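Local coordinates for E3 SUMO-protein ligase SIZ2 (PDB 6U75) that acts as a SUMO E3 ligase of the PIAS family, may promote SUMO attachment to septins and may take part in chromosome maintenance, at residues 12-15 with 16-19; 109-112 with 113-117; 231-235 with 236-240. All coordinates share one frame; numbering follows the deposited sequence.

Interaction 1: 12-15 with 16-19; sequences VQIP and DANK
Ile14 and Ala17 touch across a type II beta turn, the break in strand 12-21 of the PINIT domain, and their CA atoms lie 5.9 Å apart. Asp16 holds the third position of the turn, where its positive phi of 63° gives the left-handed backbone that a type II turn has there; Asp16 is exposed, its carboxylate lying beside the Pro15 carbonyl. Ala17 follows and turns its methyl back on the first limb, with CB 3.6 Å from Ile14 CG2 and 3.7 Å from Ile14 O. Cys134 of strand 130-139 and Phe34 of strand 28-34 both touch Ala17, and Ile14 pairs through its backbone with Cys134. Asn18, exposed like Asp16, reaches across the open end of the bend towards Gln13; the two side chains cross at about a right angle, their amide planes 75° apart. At Lys19 the backbone pairing with strand 130-139 resumes, to Ile132, so the turn interrupts an otherwise continuous antiparallel pairing. On the first limb, Gln13 has CG anti to the backbone N (chi1 -176°) and an extended chain beyond it, which carries Gln13 NE2 out to 2.9 Å from Asn18 OD1.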
loop_
_atom_site.group_PDB
_atom_site.type_symbol
_atom_site.label_atom_id
_atom_site.label_comp_id
_atom_site.label_asym_id
_atom_site.label_seq_id
_atom_site.Cartn_x
_atom_site.Cartn_y
_atom_site.Cartn_z
ATOM N N VAL A 12 -10.864 16.265 -1.969
ATOM C CA VAL A 12 -12.183 16.723 -1.552
ATOM C C VAL A 12 -13.086 15.506 -1.427
ATOM O O VAL A 12 -13.011 14.573 -2.231
ATOM C CB VAL A 12 -12.760 17.760 -2.545
ATOM C CG1 VAL A 12 -12.716 17.218 -3.967
ATOM C CG2 VAL A 12 -14.182 18.131 -2.156
ATOM N N GLN A 13 -13.934 15.520 -0.405
ATOM C CA GLN A 13 -14.951 14.493 -0.251
ATOM C C GLN A 13 -16.152 14.824 -1.125
ATOM O O GLN A 13 -16.554 15.986 -1.234
ATOM C CB GLN A 13 -15.382 14.384 1.211
ATOM C CG GLN A 13 -16.370 13.263 1.483
ATOM C CD GLN A 13 -16.705 13.132 2.955
ATOM O OE1 GLN A 13 -16.136 13.825 3.798
ATOM N NE2 GLN A 13 -17.634 12.239 3.270
ATOM N N ILE A 14 -16.719 13.803 -1.750
ATOM C CA ILE A 14 -17.904 13.999 -2.587
ATOM C C ILE A 14 -19.138 14.037 -1.687
ATOM O O ILE A 14 -19.350 13.096 -0.906
ATOM C CB ILE A 14 -18.018 12.891 -3.629
ATOM C CG1 ILE A 14 -16.897 13.010 -4.666
ATOM C CG2 ILE A 14 -19.379 12.940 -4.311
ATOM C CD1 ILE A 14 -16.997 14.231 -5.567
ATOM N N PRO A 15 -19.960 15.081 -1.759
ATOM C CA PRO A 15 -21.152 15.133 -0.911
ATOM C C PRO A 15 -22.249 14.214 -1.422
ATOM O O PRO A 15 -22.356 13.930 -2.616
ATOM C CB PRO A 15 -21.578 16.603 -0.997
ATOM C CG PRO A 15 -21.119 17.033 -2.343
ATOM C CD PRO A 15 -19.847 16.275 -2.617
ATOM N N ASP A 16 -23.071 13.746 -0.485
ATOM C CA ASP A 16 -24.200 12.869 -0.784
ATOM C C ASP A 16 -23.755 11.542 -1.385
ATOM O O ASP A 16 -24.540 10.870 -2.062
ATOM C CB ASP A 16 -25.198 13.557 -1.721
ATOM C CG ASP A 16 -25.614 14.929 -1.225
ATOM O OD1 ASP A 16 -25.604 15.150 0.005
ATOM O OD2 ASP A 16 -25.949 15.789 -2.067
ATOM N N ALA A 17 -22.500 11.149 -1.154
ATOM C CA ALA A 17 -21.975 9.872 -1.623
ATOM C C ALA A 17 -21.572 8.969 -0.463
ATOM O O ALA A 17 -20.725 8.086 -0.631
ATOM C CB ALA A 17 -20.786 10.090 -2.560
ATOM N N ASN A 18 -22.156 9.177 0.710
ATOM C CA ASN A 18 -21.909 8.344 1.875
ATOM C C ASN A 18 -23.042 7.340 2.037
ATOM O O ASN A 18 -24.160 7.552 1.561
ATOM C CB ASN A 18 -21.784 9.198 3.139
ATOM C CG ASN A 18 -20.762 10.305 2.994
ATOM O OD1 ASN A 18 -19.584 10.120 3.296
ATOM N ND2 ASN A 18 -21.209 11.467 2.525
ATOM N N LYS A 19 -22.745 6.234 2.715
ATOM C CA LYS A 19 -23.790 5.254 2.973
ATOM C C LYS A 19 -23.369 4.331 4.107
ATOM O O LYS A 19 -22.210 3.928 4.194
ATOM C CB LYS A 19 -24.105 4.432 1.715
ATOM C CG LYS A 19 -25.436 3.688 1.774
ATOM C CD LYS A 19 -26.619 4.651 1.755
ATOM C CE LYS A 19 -27.946 3.925 1.918
ATOM N NZ LYS A 19 -28.523 3.493 0.616
#

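Interaction 2: 109-112 with 113-117; sequences YLKV and PTEMN
Leu110 lays its CD2 methyl against the side-chain amide of Asn117, 3.2 Å from OD1 and 3.5 Å from ND2, the two side chains meeting at about a right angle. The same OD1 accepts the backbone N-H of Lys111 over 3.2 Å, a nearly straight bond (165° at the hydrogen) arriving in the carbonyl plane. Asn83 ND2 is a second donor to OD1, so two bonds grip this oxygen and fix the rotation of the amide. On the other branch, Asn117 ND2 gives a hydrogen to a water 3.1 Å away, which also lies close to Lys111 O, and makes a weak bond to Phe34 O. Between these residues the chain reverses through a type I beta turn, Val112 to Glu115, in the PINIT-domain loop that leads into strand 117-123. Glu115 N closes the turn on Val112 O at 3.2 Å, and Pro113 in the second position has a ring-fixed phi that suits the bend. With Glu115 CG anti to the carbonyl carbon (chi1 -67°), its extended chain passes alongside Val112 CG2, which lies 3.7 Å from both CG and CD of Glu115. Lys111 and Glu115 carry opposite charges, but NZ and OE1 are 6.3 Å apart, so any attraction is probably weak and long-range. Pro113 touches Lys38 and His41 of helix 38-46, while Leu110 leans on Val36 and Phe82.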
loop_
_atom_site.group_PDB
_atom_site.type_symbol
_atom_site.label_atom_id
_atom_site.label_comp_id
_atom_site.label_asym_id
_atom_site.label_seq_id
_atom_site.Cartn_x
_atom_site.Cartn_y
_atom_site.Cartn_z
ATOM N N TYR A 109 -15.941 5.285 -15.424
ATOM C CA TYR A 109 -17.338 4.931 -15.624
ATOM C C TYR A 109 -18.291 6.022 -15.146
ATOM O O TYR A 109 -19.489 5.765 -14.987
ATOM C CB TYR A 109 -17.641 3.609 -14.918
ATOM C CG TYR A 109 -16.539 2.586 -15.086
ATOM C CD1 TYR A 109 -16.273 2.020 -16.326
ATOM C CD2 TYR A 109 -15.760 2.191 -14.007
ATOM C CE1 TYR A 109 -15.263 1.089 -16.487
ATOM C CE2 TYR A 109 -14.749 1.260 -14.157
ATOM C CZ TYR A 109 -14.505 0.714 -15.398
ATOM O OH TYR A 109 -13.500 -0.213 -15.550
ATOM N N LEU A 110 -17.785 7.232 -14.926
ATOM C CA LEU A 110 -18.617 8.338 -14.478
ATOM C C LEU A 110 -19.449 8.893 -15.627
ATOM O O LEU A 110 -19.019 8.912 -16.784
ATOM C CB LEU A 110 -17.753 9.457 -13.893
ATOM C CG LEU A 110 -17.810 9.675 -12.379
ATOM C CD1 LEU A 110 -16.857 10.790 -11.982
ATOM C CD2 LEU A 110 -19.225 9.994 -11.920
ATOM N N LYS A 111 -20.649 9.355 -15.294
ATOM C CA LYS A 111 -21.536 10.002 -16.247
ATOM C C LYS A 111 -21.391 11.517 -16.154
ATOM O O LYS A 111 -20.820 12.059 -15.205
ATOM C CB LYS A 111 -22.990 9.584 -15.998
ATOM C CG LYS A 111 -23.238 8.085 -16.112
ATOM C CD LYS A 111 -22.984 7.573 -17.528
ATOM C CE LYS A 111 -22.191 6.273 -17.525
ATOM N NZ LYS A 111 -21.553 6.011 -18.844
ATOM N N VAL A 112 -21.916 12.203 -17.166
ATOM C CA VAL A 112 -21.846 13.661 -17.229
ATOM C C VAL A 112 -22.486 14.243 -15.973
ATOM O O VAL A 112 -23.283 13.563 -15.311
ATOM C CB VAL A 112 -22.520 14.203 -18.500
ATOM C CG1 VAL A 112 -21.676 13.876 -19.726
ATOM C CG2 VAL A 112 -23.928 13.642 -18.650
ATOM N N PRO A 113 -22.175 15.490 -15.609
ATOM C CA PRO A 113 -22.664 16.017 -14.325
ATOM C C PRO A 113 -24.176 16.111 -14.237
ATOM O O PRO A 113 -24.735 15.932 -13.148
ATOM C CB PRO A 113 -22.013 17.408 -14.244
ATOM C CG PRO A 113 -20.909 17.398 -15.252
ATOM C CD PRO A 113 -21.344 16.467 -16.331
ATOM N N THR A 114 -24.858 16.392 -15.349
ATOM C CA THR A 114 -26.303 16.591 -15.306
ATOM C C THR A 114 -27.063 15.301 -15.027
ATOM O O THR A 114 -28.225 15.361 -14.615
ATOM C CB THR A 114 -26.792 17.192 -16.624
ATOM O OG1 THR A 114 -26.521 16.283 -17.699
ATOM C CG2 THR A 114 -26.097 18.519 -16.897
ATOM N N GLU A 115 -26.440 14.146 -15.236
ATOM C CA GLU A 115 -27.096 12.862 -15.050
ATOM C C GLU A 115 -26.737 12.268 -13.692
ATOM O O GLU A 115 -25.850 12.748 -12.984
ATOM C CB GLU A 115 -26.715 11.901 -16.181
ATOM C CG GLU A 115 -27.256 12.319 -17.540
ATOM C CD GLU A 115 -26.865 11.360 -18.647
ATOM O OE1 GLU A 115 -26.069 10.435 -18.379
ATOM O OE2 GLU A 115 -27.354 11.531 -19.783
ATOM N N MET A 116 -27.447 11.201 -13.338
ATOM C CA MET A 116 -27.339 10.577 -12.027
ATOM C C MET A 116 -26.401 9.379 -12.088
ATOM O O MET A 116 -26.407 8.623 -13.065
ATOM C CB MET A 116 -28.717 10.127 -11.534
ATOM C CG MET A 116 -28.807 9.950 -10.031
ATOM S SD MET A 116 -28.851 11.536 -9.179
ATOM C CE MET A 116 -28.637 11.018 -7.483
ATOM N N ASN A 117 -25.599 9.206 -11.040
ATOM C CA ASN A 117 -24.724 8.048 -10.913
ATOM C C ASN A 117 -25.329 7.066 -9.919
ATOM O O ASN A 117 -25.689 7.448 -8.798
ATOM C CB ASN A 117 -23.319 8.452 -10.464
ATOM C CG ASN A 117 -22.614 9.334 -11.476
ATOM O OD1 ASN A 117 -22.122 8.854 -12.495
ATOM N ND2 ASN A 117 -22.559 10.631 -11.194
HETATM O O HOH W 1 -21.262 12.777 -12.947
#

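Interaction 3: 231-235 with 236-240; sequences HPIKF and DQLKI
Two successive backbone bonds wind residues 234-238 into a short 3-10 turn: Gln237 N to Lys234 O at 2.9 Å, then Leu238 N to Phe235 O at 3.2 Å. The apolar contacts gather on Leu238, whose CD2 meets Ile233 CD1 at 3.8 Å while CD1 lies 4.1 Å from Phe235 CD1. Ile233 and Phe235 pack against its two branches, each crossing it at about a right angle. The polar side chain of Gln237 runs extended beyond CG, placing OE1 3.9 Å from Ile233 CG2 and NE2 3.6 Å from Lys234 CD. Replacing Gln237 by an alanine would probably open a gap beside Ile233 and leave the aliphatic part of Lys234 freer to turn. The Ile233 side chain lies about 4 Å from that of Cys226, a zinc ligand of the SP-RING finger, and about 6 Å from the zinc ion. Around the turn, Phe235 and Leu238 meet Ile149 of helix 142-150, Ile233 and Leu238 meet Phe214 of helix 211-218, Arg152 bonds to Phe235 O and Leu238 O, and the chain runs on into strand 239-240, which pairs with strand 197-199.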
loop_
_atom_site.group_PDB
_atom_site.type_symbol
_atom_site.label_atom_id
_atom_site.label_comp_id
_atom_site.label_asym_id
_atom_site.label_seq_id
_atom_site.Cartn_x
_atom_site.Cartn_y
_atom_site.Cartn_z
ATOM N N HIS A 231 7.664 -7.394 10.570
ATOM C CA HIS A 231 7.257 -6.315 11.455
ATOM C C HIS A 231 6.442 -5.287 10.672
ATOM O O HIS A 231 6.753 -5.003 9.510
ATOM C CB HIS A 231 8.472 -5.637 12.088
ATOM C CG HIS A 231 8.913 -6.261 13.374
ATOM N ND1 HIS A 231 10.027 -7.067 13.468
ATOM C CD2 HIS A 231 8.390 -6.196 14.622
ATOM C CE1 HIS A 231 10.172 -7.472 14.717
ATOM N NE2 HIS A 231 9.191 -6.958 15.438
ATOM N N PRO A 232 5.395 -4.714 11.269
ATOM C CA PRO A 232 4.638 -3.664 10.572
ATOM C C PRO A 232 5.475 -2.400 10.446
ATOM O O PRO A 232 5.938 -1.845 11.444
ATOM C CB PRO A 232 3.415 -3.452 11.470
ATOM C CG PRO A 232 3.872 -3.866 12.823
ATOM C CD PRO A 232 4.843 -4.993 12.607
ATOM N N ILE A 233 5.675 -1.952 9.208
ATOM C CA ILE A 233 6.435 -0.746 8.923
ATOM C C ILE A 233 5.531 0.235 8.186
ATOM O O ILE A 233 4.399 -0.080 7.815
ATOM C CB ILE A 233 7.710 -1.034 8.109
ATOM C CG1 ILE A 233 7.368 -1.779 6.817
ATOM C CG2 ILE A 233 8.695 -1.838 8.941
ATOM C CD1 ILE A 233 8.558 -1.989 5.907
ATOM N N LYS A 234 6.051 1.442 7.980
ATOM C CA LYS A 234 5.315 2.511 7.325
ATOM C C LYS A 234 6.184 3.127 6.238
ATOM O O LYS A 234 7.414 3.029 6.264
ATOM C CB LYS A 234 4.870 3.577 8.335
ATOM C CG LYS A 234 3.862 3.054 9.354
ATOM C CD LYS A 234 4.133 3.575 10.758
ATOM C CE LYS A 234 3.677 5.013 10.930
ATOM N NZ LYS A 234 3.987 5.527 12.295
ATOM N N PHE A 235 5.518 3.768 5.275
ATOM C CA PHE A 235 6.216 4.274 4.097
ATOM C C PHE A 235 7.365 5.200 4.477
ATOM O O PHE A 235 8.449 5.129 3.887
ATOM C CB PHE A 235 5.229 4.995 3.182
ATOM C CG PHE A 235 5.873 5.660 2.003
ATOM C CD1 PHE A 235 6.449 4.906 0.996
ATOM C CD2 PHE A 235 5.901 7.040 1.898
ATOM C CE1 PHE A 235 7.044 5.514 -0.088
ATOM C CE2 PHE A 235 6.493 7.653 0.814
ATOM C CZ PHE A 235 7.066 6.889 -0.181
ATOM N N ASP A 236 7.150 6.076 5.460
ATOM C CA ASP A 236 8.163 7.062 5.817
ATOM C C ASP A 236 9.356 6.457 6.545
ATOM O O ASP A 236 10.343 7.166 6.767
ATOM C CB ASP A 236 7.535 8.162 6.675
ATOM C CG ASP A 236 6.496 8.966 5.918
ATOM O OD1 ASP A 236 6.674 9.172 4.699
ATOM O OD2 ASP A 236 5.500 9.391 6.541
ATOM N N GLN A 237 9.297 5.180 6.919
ATOM C CA GLN A 237 10.437 4.517 7.541
ATOM C C GLN A 237 11.393 3.905 6.528
ATOM O O GLN A 237 12.528 3.574 6.890
ATOM C CB GLN A 237 9.958 3.421 8.498
ATOM C CG GLN A 237 9.134 3.931 9.666
ATOM C CD GLN A 237 8.631 2.812 10.555
ATOM O OE1 GLN A 237 9.121 1.684 10.492
ATOM N NE2 GLN A 237 7.642 3.117 11.387
ATOM N N LEU A 238 10.966 3.749 5.276
ATOM C CA LEU A 238 11.805 3.121 4.265
ATOM C C LEU A 238 12.998 4.009 3.938
ATOM O O LEU A 238 12.841 5.203 3.667
ATOM C CB LEU A 238 10.994 2.847 3.000
ATOM C CG LEU A 238 9.781 1.931 3.165
ATOM C CD1 LEU A 238 8.979 1.867 1.876
ATOM C CD2 LEU A 238 10.215 0.540 3.593
ATOM N N LYS A 239 14.193 3.422 3.963
ATOM C CA LYS A 239 15.407 4.131 3.587
ATOM C C LYS A 239 16.371 3.145 2.943
ATOM O O LYS A 239 16.323 1.942 3.211
ATOM C CB LYS A 239 16.059 4.813 4.798
ATOM C CG LYS A 239 15.125 5.764 5.533
ATOM C CD LYS A 239 15.860 6.684 6.498
ATOM C CE LYS A 239 16.554 5.912 7.606
ATOM N NZ LYS A 239 16.375 6.571 8.932
ATOM N N ILE A 240 17.240 3.668 2.082
ATOM C CA ILE A 240 18.219 2.841 1.387
ATOM C C ILE A 240 19.346 2.481 2.343
ATOM O O ILE A 240 19.734 3.281 3.204
ATOM C CB ILE A 240 18.759 3.571 0.144
ATOM C CG1 ILE A 240 17.635 3.845 -0.861
ATOM C CG2 ILE A 240 19.872 2.758 -0.505
ATOM C CD1 ILE A 240 17.035 2.597 -1.482
#

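How the interactions relate
Along the chain the three contacts come in series. Interactions 1 and 2 share the PINIT domain, with centres 15 Å apart and nearest atoms about 7 Å apart. The first breaks a strand of the five-stranded antiparallel sheet, whereas the second lies in the loop entering strand 117-123 of the four-stranded one. Phe34 and helix 38-46 adjoin both, linking the two bends through common neighbours. Interaction 3 belongs to the SP-RING zinc finger on the opposite side of the chain's centre, 32 Å from interaction 1 and 40 Å from interaction 2, centre to centre. The local turns thus lie in two separate domains of the ligase, and the third alone lies near zinc.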